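Local coordinates for ankyrin repeat and SOCS box protein 11 (Homo sapiens, PDB 4UUC), which serves as substrate-recognition subunit (the ankyrin repeat domain is the part present here) of a cullin-5-RING E3 ubiquitin ligase that directs targets such as BIK to proteasomal degradation, at residues V126-E131 with K152-L157; H172-A175 with E181-H184; A191-R196 with Q215-R220. All coordinates share one frame; numbering follows the deposited sequence.

Contact 1. Residues V126-E131 with K152-L157; sequences VNIDHE and KKLLEL
Two nearly anti torsions (chi1 -165°, chi2 166°) stretch Ile128 into an extended arm that carries CG1 and CD1 across to Leu154 and Leu157; Leu154 holds its CG beside its own backbone N and brings CD2 toward Ile128. This is a seam between adjacent ankyrin repeats: Ile128 sits in the loop following helix 115-123 of the fourth repeat, whereas Leu154 lies on helix 148-156 and Leu157 just follows it, both in the fifth. The shafts of Ile128 and Leu154 run antiparallel alongside one another, with Ile128 CG1 3.8 Å from Leu154 CD2. Further out, Ile128 CD1 lies over the last turn of the helix, 3.7 Å from the carbonyl O of Leu154. Leu122 of helix 115-123 touches both Ile128 and Leu157, so the same contact also draws on the preceding helix.

The loop that presents Ile128 is folded as a type I turn from Asn127 to His130, closed by His130 N to Asn127 O at 3.0 Å. An Asx turn reinforces it: Asp129 N donates to Asn127 OD1 from above the carbonyl plane, 70° out of it. Asp129 OD1 in turn accepts from Ser160 N. The closest approach is Ile128 CD1 to Leu157 CB, 3.5 Å.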
loop_
_atom_site.group_PDB
_atom_site.type_symbol
_atom_site.label_atom_id
_atom_site.label_comp_id
_atom_site.label_asym_id
_atom_site.label_seq_id
_atom_site.Cartn_x
_atom_site.Cartn_y
_atom_site.Cartn_z
ATOM N N VAL A 126 -10.711 -4.623 -3.724
ATOM C CA VAL A 126 -9.997 -4.857 -2.475
ATOM C C VAL A 126 -10.817 -4.225 -1.346
ATOM O O VAL A 126 -11.307 -3.107 -1.487
ATOM C CB VAL A 126 -8.568 -4.265 -2.498
ATOM C CG1 VAL A 126 -7.914 -4.371 -1.121
ATOM C CG2 VAL A 126 -7.709 -4.969 -3.548
ATOM N N ASN A 127 -10.977 -4.949 -0.241
ATOM C CA ASN A 127 -11.721 -4.450 0.915
ATOM C C ASN A 127 -11.102 -3.166 1.463
ATOM O O ASN A 127 -9.963 -3.163 1.928
ATOM C CB ASN A 127 -11.769 -5.525 2.005
ATOM C CG ASN A 127 -12.490 -5.064 3.266
ATOM O OD1 ASN A 127 -13.200 -4.062 3.264
ATOM N ND2 ASN A 127 -12.314 -5.812 4.351
ATOM N N ILE A 128 -11.852 -2.073 1.404
ATOM C CA ILE A 128 -11.337 -0.783 1.844
ATOM C C ILE A 128 -10.965 -0.809 3.332
ATOM O O ILE A 128 -10.115 -0.033 3.775
ATOM C CB ILE A 128 -12.360 0.346 1.575
ATOM C CG1 ILE A 128 -11.685 1.716 1.698
ATOM C CG2 ILE A 128 -13.564 0.220 2.501
ATOM C CD1 ILE A 128 -12.508 2.855 1.120
ATOM N N ASP A 129 -11.590 -1.712 4.088
ATOM C CA ASP A 129 -11.322 -1.853 5.518
ATOM C C ASP A 129 -10.494 -3.098 5.835
ATOM O O ASP A 129 -10.594 -3.646 6.931
ATOM C CB ASP A 129 -12.636 -1.912 6.311
ATOM C CG ASP A 129 -13.455 -0.643 6.193
ATOM O OD1 ASP A 129 -12.878 0.462 6.290
ATOM O OD2 ASP A 129 -14.685 -0.754 6.003
ATOM N N HIS A 130 -9.681 -3.546 4.885
ATOM C CA HIS A 130 -8.881 -4.751 5.083
ATOM C C HIS A 130 -7.828 -4.552 6.168
ATOM O O HIS A 130 -6.836 -3.857 5.949
ATOM C CB HIS A 130 -8.196 -5.165 3.778
ATOM C CG HIS A 130 -7.404 -6.431 3.889
ATOM N ND1 HIS A 130 -6.381 -6.751 3.020
ATOM C CD2 HIS A 130 -7.485 -7.460 4.767
ATOM C CE1 HIS A 130 -5.869 -7.921 3.357
ATOM N NE2 HIS A 130 -6.520 -8.373 4.414
ATOM N N GLU A 131 -8.035 -5.165 7.333
ATOM C CA GLU A 131 -7.060 -5.055 8.415
ATOM C C GLU A 131 -6.052 -6.193 8.366
ATOM O O GLU A 131 -6.365 -7.320 8.738
ATOM C CB GLU A 131 -7.735 -5.040 9.790
ATOM C CG GLU A 131 -6.720 -4.874 10.936
ATOM C CD GLU A 131 -7.347 -4.803 12.321
ATOM O OE1 GLU A 131 -8.590 -4.749 12.426
ATOM O OE2 GLU A 131 -6.583 -4.798 13.309
ATOM N N LYS A 152 -7.915 11.462 2.889
ATOM C CA LYS A 152 -9.109 12.130 2.378
ATOM C C LYS A 152 -9.900 11.217 1.448
ATOM O O LYS A 152 -11.113 11.067 1.597
ATOM C CB LYS A 152 -8.730 13.419 1.649
ATOM C CG LYS A 152 -9.930 14.181 1.102
ATOM C CD LYS A 152 -9.544 15.582 0.680
ATOM C CE LYS A 152 -10.762 16.388 0.246
ATOM N NZ LYS A 152 -11.318 15.906 -1.047
ATOM N N LYS A 153 -9.205 10.589 0.506
ATOM C CA LYS A 153 -9.849 9.714 -0.472
ATOM C C LYS A 153 -10.492 8.493 0.182
ATOM O O LYS A 153 -11.613 8.123 -0.157
ATOM C CB LYS A 153 -8.834 9.271 -1.528
ATOM C CG LYS A 153 -9.452 8.561 -2.725
ATOM C CD LYS A 153 -10.226 9.532 -3.611
ATOM C CE LYS A 153 -11.132 8.800 -4.583
ATOM N NZ LYS A 153 -11.863 9.746 -5.474
ATOM N N LEU A 154 -9.778 7.861 1.111
ATOM C CA LEU A 154 -10.300 6.689 1.811
ATOM C C LEU A 154 -11.578 7.014 2.587
ATOM O O LEU A 154 -12.541 6.251 2.555
ATOM C CB LEU A 154 -9.239 6.120 2.756
ATOM C CG LEU A 154 -8.117 5.339 2.067
ATOM C CD1 LEU A 154 -6.928 5.151 3.004
ATOM C CD2 LEU A 154 -8.623 3.985 1.579
ATOM N N LEU A 155 -11.583 8.148 3.278
ATOM C CA LEU A 155 -12.757 8.578 4.032
ATOM C C LEU A 155 -13.933 8.844 3.094
ATOM O O LEU A 155 -15.064 8.446 3.372
ATOM C CB LEU A 155 -12.433 9.829 4.853
ATOM C CG LEU A 155 -11.478 9.613 6.031
ATOM C CD1 LEU A 155 -10.980 10.943 6.579
ATOM C CD2 LEU A 155 -12.147 8.793 7.131
ATOM N N GLU A 156 -13.658 9.515 1.980
ATOM C CA GLU A 156 -14.685 9.817 0.987
ATOM C C GLU A 156 -15.284 8.554 0.375
ATOM O O GLU A 156 -16.463 8.529 0.026
ATOM C CB GLU A 156 -14.108 10.700 -0.118
ATOM C CG GLU A 156 -13.819 12.114 0.330
ATOM C CD GLU A 156 -13.057 12.917 -0.701
ATOM O OE1 GLU A 156 -12.632 12.341 -1.727
ATOM O OE2 GLU A 156 -12.883 14.133 -0.483
ATOM N N LEU A 157 -14.473 7.508 0.255
ATOM C CA LEU A 157 -14.929 6.241 -0.311
ATOM C C LEU A 157 -15.640 5.364 0.724
ATOM O O LEU A 157 -16.134 4.286 0.395
ATOM C CB LEU A 157 -13.743 5.479 -0.916
ATOM C CG LEU A 157 -13.150 6.074 -2.196
ATOM C CD1 LEU A 157 -11.862 5.349 -2.578
ATOM C CD2 LEU A 157 -14.150 6.013 -3.342
#

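Contact 2. Residues H172-A175 with E181-H184; sequences HAAA and EVIH
The backbones of helix 170-175 and helix 180-188 come nearest at Ala174 and Ile183, whose CA atoms stand 6.4 Å apart, a close approach consistent with the small side chain of Ala174. These are the two helices of one ankyrin repeat, the sixth, packed against each other as the helix-turn-helix unit of the fold, with a short connection between them.

Ala174 carries the contact. Its CB points at the second helix and meets the branches of two consecutive residues there, lying 3.7 Å from Val182 CG1. The valine methyl reaches this place because CG1 is anti to the backbone N (chi1 169°), and Val182 points its CB toward the first helix. Ile183 begins differently. Its CB does not face the partner helix directly, but chi1 of -62° and chi2 of -67° bend the longer branch back, so that CD1 arrives where CB alone would not. The methyl then lies against the backbone of the first helix as well as its side chain, 4.0 Å from Ala174 C and 4.1 Å from Ala175 N.

All four touching residues are buried, and every contact is apolar or between a methyl and the backbone. The surroundings extend the packing in two directions along the stack: Val182 also rests on Cys143 of helix 138-144, whereas Ile183 reaches Ala216 and Leu217 of helix 212-220. The start of the second helix has its own polar support, since Val182 N donates to Asn179 OD1. Between the two helices, Ala174 CB is also 3.7 Å from Ile183 CD1, so that one methyl meets both neighbouring branches.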
loop_
_atom_site.group_PDB
_atom_site.type_symbol
_atom_site.label_atom_id
_atom_site.label_comp_id
_atom_site.label_asym_id
_atom_site.label_seq_id
_atom_site.Cartn_x
_atom_site.Cartn_y
_atom_site.Cartn_z
ATOM N N HIS A 172 -5.577 7.550 16.789
ATOM C CA HIS A 172 -4.448 7.291 17.680
ATOM C C HIS A 172 -3.138 7.362 16.909
ATOM O O HIS A 172 -2.169 7.961 17.371
ATOM C CB HIS A 172 -4.567 5.921 18.358
ATOM C CG HIS A 172 -5.567 5.877 19.470
ATOM N ND1 HIS A 172 -6.761 5.195 19.369
ATOM C CD2 HIS A 172 -5.549 6.423 20.708
ATOM C CE1 HIS A 172 -7.439 5.330 20.494
ATOM N NE2 HIS A 172 -6.727 6.070 21.323
ATOM N N ALA A 173 -3.117 6.747 15.730
ATOM C CA ALA A 173 -1.939 6.776 14.873
ATOM C C ALA A 173 -1.605 8.208 14.468
ATOM O O ALA A 173 -0.450 8.618 14.516
ATOM C CB ALA A 173 -2.154 5.926 13.642
ATOM N N ALA A 174 -2.628 8.965 14.083
ATOM C CA ALA A 174 -2.436 10.345 13.657
ATOM C C ALA A 174 -1.906 11.213 14.800
ATOM O O ALA A 174 -1.117 12.134 14.573
ATOM C CB ALA A 174 -3.745 10.919 13.115
ATOM N N ALA A 175 -2.335 10.909 16.021
ATOM C CA ALA A 175 -1.937 11.677 17.199
ATOM C C ALA A 175 -0.441 11.557 17.480
ATOM O O ALA A 175 0.158 12.457 18.065
ATOM C CB ALA A 175 -2.737 11.225 18.412
ATOM N N GLU A 181 -3.866 18.375 9.407
ATOM C CA GLU A 181 -4.929 18.170 8.422
ATOM C C GLU A 181 -5.594 16.799 8.603
ATOM O O GLU A 181 -6.816 16.681 8.505
ATOM C CB GLU A 181 -4.389 18.330 6.999
ATOM C CG GLU A 181 -4.167 19.799 6.630
ATOM C CD GLU A 181 -3.777 20.023 5.174
ATOM O OE1 GLU A 181 -2.974 19.236 4.626
ATOM O OE2 GLU A 181 -4.279 21.001 4.580
ATOM N N VAL A 182 -4.794 15.781 8.901
ATOM C CA VAL A 182 -5.316 14.436 9.125
ATOM C C VAL A 182 -6.227 14.381 10.361
ATOM O O VAL A 182 -7.270 13.727 10.339
ATOM C CB VAL A 182 -4.162 13.422 9.267
ATOM C CG1 VAL A 182 -4.671 12.065 9.758
ATOM C CG2 VAL A 182 -3.440 13.267 7.940
ATOM N N ILE A 183 -5.832 15.065 11.432
ATOM C CA ILE A 183 -6.645 15.126 12.645
ATOM C C ILE A 183 -8.038 15.685 12.340
ATOM O O ILE A 183 -9.051 15.103 12.743
ATOM C CB ILE A 183 -5.971 15.993 13.739
ATOM C CG1 ILE A 183 -4.620 15.398 14.150
ATOM C CG2 ILE A 183 -6.873 16.133 14.966
ATOM C CD1 ILE A 183 -4.702 14.056 14.875
ATOM N N HIS A 184 -8.101 16.806 11.629
ATOM C CA HIS A 184 -9.396 17.433 11.351
ATOM C C HIS A 184 -10.228 16.608 10.368
ATOM O O HIS A 184 -11.452 16.538 10.495
ATOM C CB HIS A 184 -9.204 18.858 10.826
ATOM C CG HIS A 184 -8.713 19.815 11.866
ATOM N ND1 HIS A 184 -9.344 19.975 13.082
ATOM C CD2 HIS A 184 -7.652 20.656 11.878
ATOM C CE1 HIS A 184 -8.692 20.876 13.798
ATOM N NE2 HIS A 184 -7.663 21.304 13.090
#

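Contact 3. Residues A191-R196 with Q215-R220; sequences ANLKRR and QALLLR
Leu193 lays its CD2 methyl over the last turn of helix 212-220, where it meets backbone and side-chain atoms of Arg220 together: CD2 is 3.8 Å from Arg220 CB and equally 3.8 Å from Arg220 C. The same methyl also approaches the helix one turn earlier, 3.8 Å from the carbonyl O of Leu217, while the side chains of Leu193 and Leu217 meet more loosely, CD2 to CD2 at 4.3 Å. One methyl thus spans positions three residues apart on the helix. Its residue's chi1 of -92° lies off the staggered value near -60°.

Of the Arg220 side chain, CB is what meets Leu193. The chain bends at chi2 and chi3 and leads the guanidinium away from Leu193, to a salt bridge from NH2 to Asp188 OD1 and a hydrogen bond from NH1 to His184 ND1. The charged end is therefore held by helix 180-188 while the CB end packs on the loop.

That loop is shaped by Asn192, whose OD1 accepts two backbone N-H groups: Lys194 N at 2.9 Å, in the carbonyl plane, makes an Asx turn, and Arg195 N at 3.1 Å, from above that plane, extends it to an Asx motif. Leu171 of helix 170-175 touches both Leu193 and Leu217. A leucine from the loop after one repeat's second helix, resting on the second helix of the following helical pair, is consistent with the packing of successive helical pairs in an ankyrin repeat stack.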
loop_
_atom_site.group_PDB
_atom_site.type_symbol
_atom_site.label_atom_id
_atom_site.label_comp_id
_atom_site.label_asym_id
_atom_site.label_seq_id
_atom_site.Cartn_x
_atom_site.Cartn_y
_atom_site.Cartn_z
ATOM N N ALA A 191 -14.634 10.525 13.817
ATOM C CA ALA A 191 -13.729 9.797 14.696
ATOM C C ALA A 191 -14.093 10.031 16.158
ATOM O O ALA A 191 -14.467 11.138 16.547
ATOM C CB ALA A 191 -12.296 10.206 14.441
ATOM N N ASN A 192 -13.995 8.974 16.956
ATOM C CA ASN A 192 -14.248 9.053 18.389
ATOM C C ASN A 192 -13.007 9.549 19.124
ATOM O O ASN A 192 -12.034 8.812 19.280
ATOM C CB ASN A 192 -14.677 7.682 18.921
ATOM C CG ASN A 192 -15.157 7.733 20.361
ATOM O OD1 ASN A 192 -14.620 8.469 21.189
ATOM N ND2 ASN A 192 -16.175 6.940 20.665
ATOM N N LEU A 193 -13.041 10.796 19.583
ATOM C CA LEU A 193 -11.863 11.411 20.190
ATOM C C LEU A 193 -11.608 10.945 21.620
ATOM O O LEU A 193 -10.541 11.204 22.175
ATOM C CB LEU A 193 -11.992 12.940 20.172
ATOM C CG LEU A 193 -11.378 13.647 18.956
ATOM C CD1 LEU A 193 -12.154 13.324 17.686
ATOM C CD2 LEU A 193 -11.299 15.153 19.173
ATOM N N LYS A 194 -12.575 10.255 22.215
ATOM C CA LYS A 194 -12.479 9.886 23.625
ATOM C C LYS A 194 -11.971 8.458 23.847
ATOM O O LYS A 194 -11.341 8.179 24.869
ATOM C CB LYS A 194 -13.844 10.062 24.299
ATOM C CG LYS A 194 -14.362 11.501 24.293
ATOM C CD LYS A 194 -13.560 12.403 25.224
ATOM C CE LYS A 194 -13.980 13.866 25.099
ATOM N NZ LYS A 194 -15.362 14.127 25.590
ATOM N N ARG A 195 -12.216 7.555 22.901
ATOM C CA ARG A 195 -11.948 6.142 23.161
ATOM C C ARG A 195 -10.456 5.856 23.328
ATOM O O ARG A 195 -9.601 6.487 22.697
ATOM C CB ARG A 195 -12.534 5.260 22.057
ATOM C CG ARG A 195 -11.982 5.501 20.677
ATOM C CD ARG A 195 -12.555 4.487 19.703
ATOM N NE ARG A 195 -12.011 3.151 19.928
ATOM C CZ ARG A 195 -12.363 2.069 19.241
ATOM N NH1 ARG A 195 -13.278 2.152 18.281
ATOM N NH2 ARG A 195 -11.803 0.900 19.519
ATOM N N ARG A 196 -10.164 4.898 24.201
ATOM C CA ARG A 196 -8.795 4.570 24.572
ATOM C C ARG A 196 -8.326 3.300 23.877
ATOM O O ARG A 196 -9.138 2.435 23.535
ATOM C CB ARG A 196 -8.689 4.425 26.092
ATOM C CG ARG A 196 -9.219 5.642 26.836
ATOM C CD ARG A 196 -9.013 5.553 28.339
ATOM N NE ARG A 196 -9.257 6.846 28.976
ATOM C CZ ARG A 196 -8.357 7.823 29.072
ATOM N NH1 ARG A 196 -7.134 7.663 28.581
ATOM N NH2 ARG A 196 -8.677 8.966 29.663
ATOM N N GLN A 215 -2.951 20.626 19.870
ATOM C CA GLN A 215 -3.852 21.774 19.809
ATOM C C GLN A 215 -5.113 21.412 19.038
ATOM O O GLN A 215 -6.221 21.749 19.451
ATOM C CB GLN A 215 -3.162 22.975 19.155
ATOM C CG GLN A 215 -4.003 24.250 19.156
ATOM C CD GLN A 215 -3.494 25.300 18.178
ATOM O OE1 GLN A 215 -2.464 25.117 17.529
ATOM N NE2 GLN A 215 -4.222 26.406 18.066
ATOM N N ALA A 216 -4.936 20.729 17.911
ATOM C CA ALA A 216 -6.058 20.335 17.066
ATOM C C ALA A 216 -7.025 19.438 17.834
ATOM O O ALA A 216 -8.238 19.632 17.788
ATOM C CB ALA A 216 -5.560 19.628 15.814
ATOM N N LEU A 217 -6.478 18.464 18.551
ATOM C CA LEU A 217 -7.294 17.540 19.326
ATOM C C LEU A 217 -8.040 18.266 20.445
ATOM O O LEU A 217 -9.204 17.970 20.721
ATOM C CB LEU A 217 -6.418 16.424 19.897
ATOM C CG LEU A 217 -5.930 15.422 18.847
ATOM C CD1 LEU A 217 -4.786 14.564 19.385
ATOM C CD2 LEU A 217 -7.077 14.538 18.381
ATOM N N LEU A 218 -7.370 19.219 21.081
ATOM C CA LEU A 218 -7.990 20.001 22.146
ATOM C C LEU A 218 -9.144 20.845 21.607
ATOM O O LEU A 218 -10.172 20.994 22.267
ATOM C CB LEU A 218 -6.956 20.904 22.822
ATOM C CG LEU A 218 -5.986 20.227 23.791
ATOM C CD1 LEU A 218 -4.822 21.143 24.109
ATOM C CD2 LEU A 218 -6.709 19.817 25.065
ATOM N N LEU A 219 -8.973 21.386 20.405
ATOM C CA LEU A 219 -9.983 22.261 19.805
ATOM C C LEU A 219 -11.232 21.507 19.342
ATOM O O LEU A 219 -12.318 22.085 19.271
ATOM C CB LEU A 219 -9.386 23.023 18.619
ATOM C CG LEU A 219 -8.393 24.138 18.952
ATOM C CD1 LEU A 219 -7.674 24.594 17.690
ATOM C CD2 LEU A 219 -9.094 25.306 19.628
ATOM N N ARG A 220 -11.078 20.221 19.038
ATOM C CA ARG A 220 -12.167 19.412 18.488
ATOM C C ARG A 220 -12.865 18.554 19.542
ATOM O O ARG A 220 -13.970 18.060 19.317
ATOM C CB ARG A 220 -11.647 18.500 17.376
ATOM C CG ARG A 220 -11.033 19.212 16.173
ATOM C CD ARG A 220 -11.988 20.201 15.521
ATOM N NE ARG A 220 -13.199 19.572 14.995
ATOM C CZ ARG A 220 -13.354 19.144 13.746
ATOM N NH1 ARG A 220 -12.373 19.255 12.859
ATOM N NH2 ARG A 220 -14.504 18.596 13.378
#

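How the contacts relate
The contacts come one after another in sequence, and they map onto the C-terminal part of the ankyrin stack. Contact 1 joins the fourth and fifth repeats, contact 2 lies inside the sixth, and contact 3 fastens the sixth to helix 212-220. Contacts 1 and 2 are separate, with centres 16 Å apart and nearest atoms about 6 Å apart; the centres of contacts 1 and 3 are 21 Å apart. Contacts 2 and 3, only 9 Å between centres, touch directly through Ile183 on Leu217, His184 on Ala216 and the probable His184-Arg220 hydrogen bond. Packing within a repeat therefore continues into packing between units, so contacts 2 and 3 form one continuous packed region at this end of the domain.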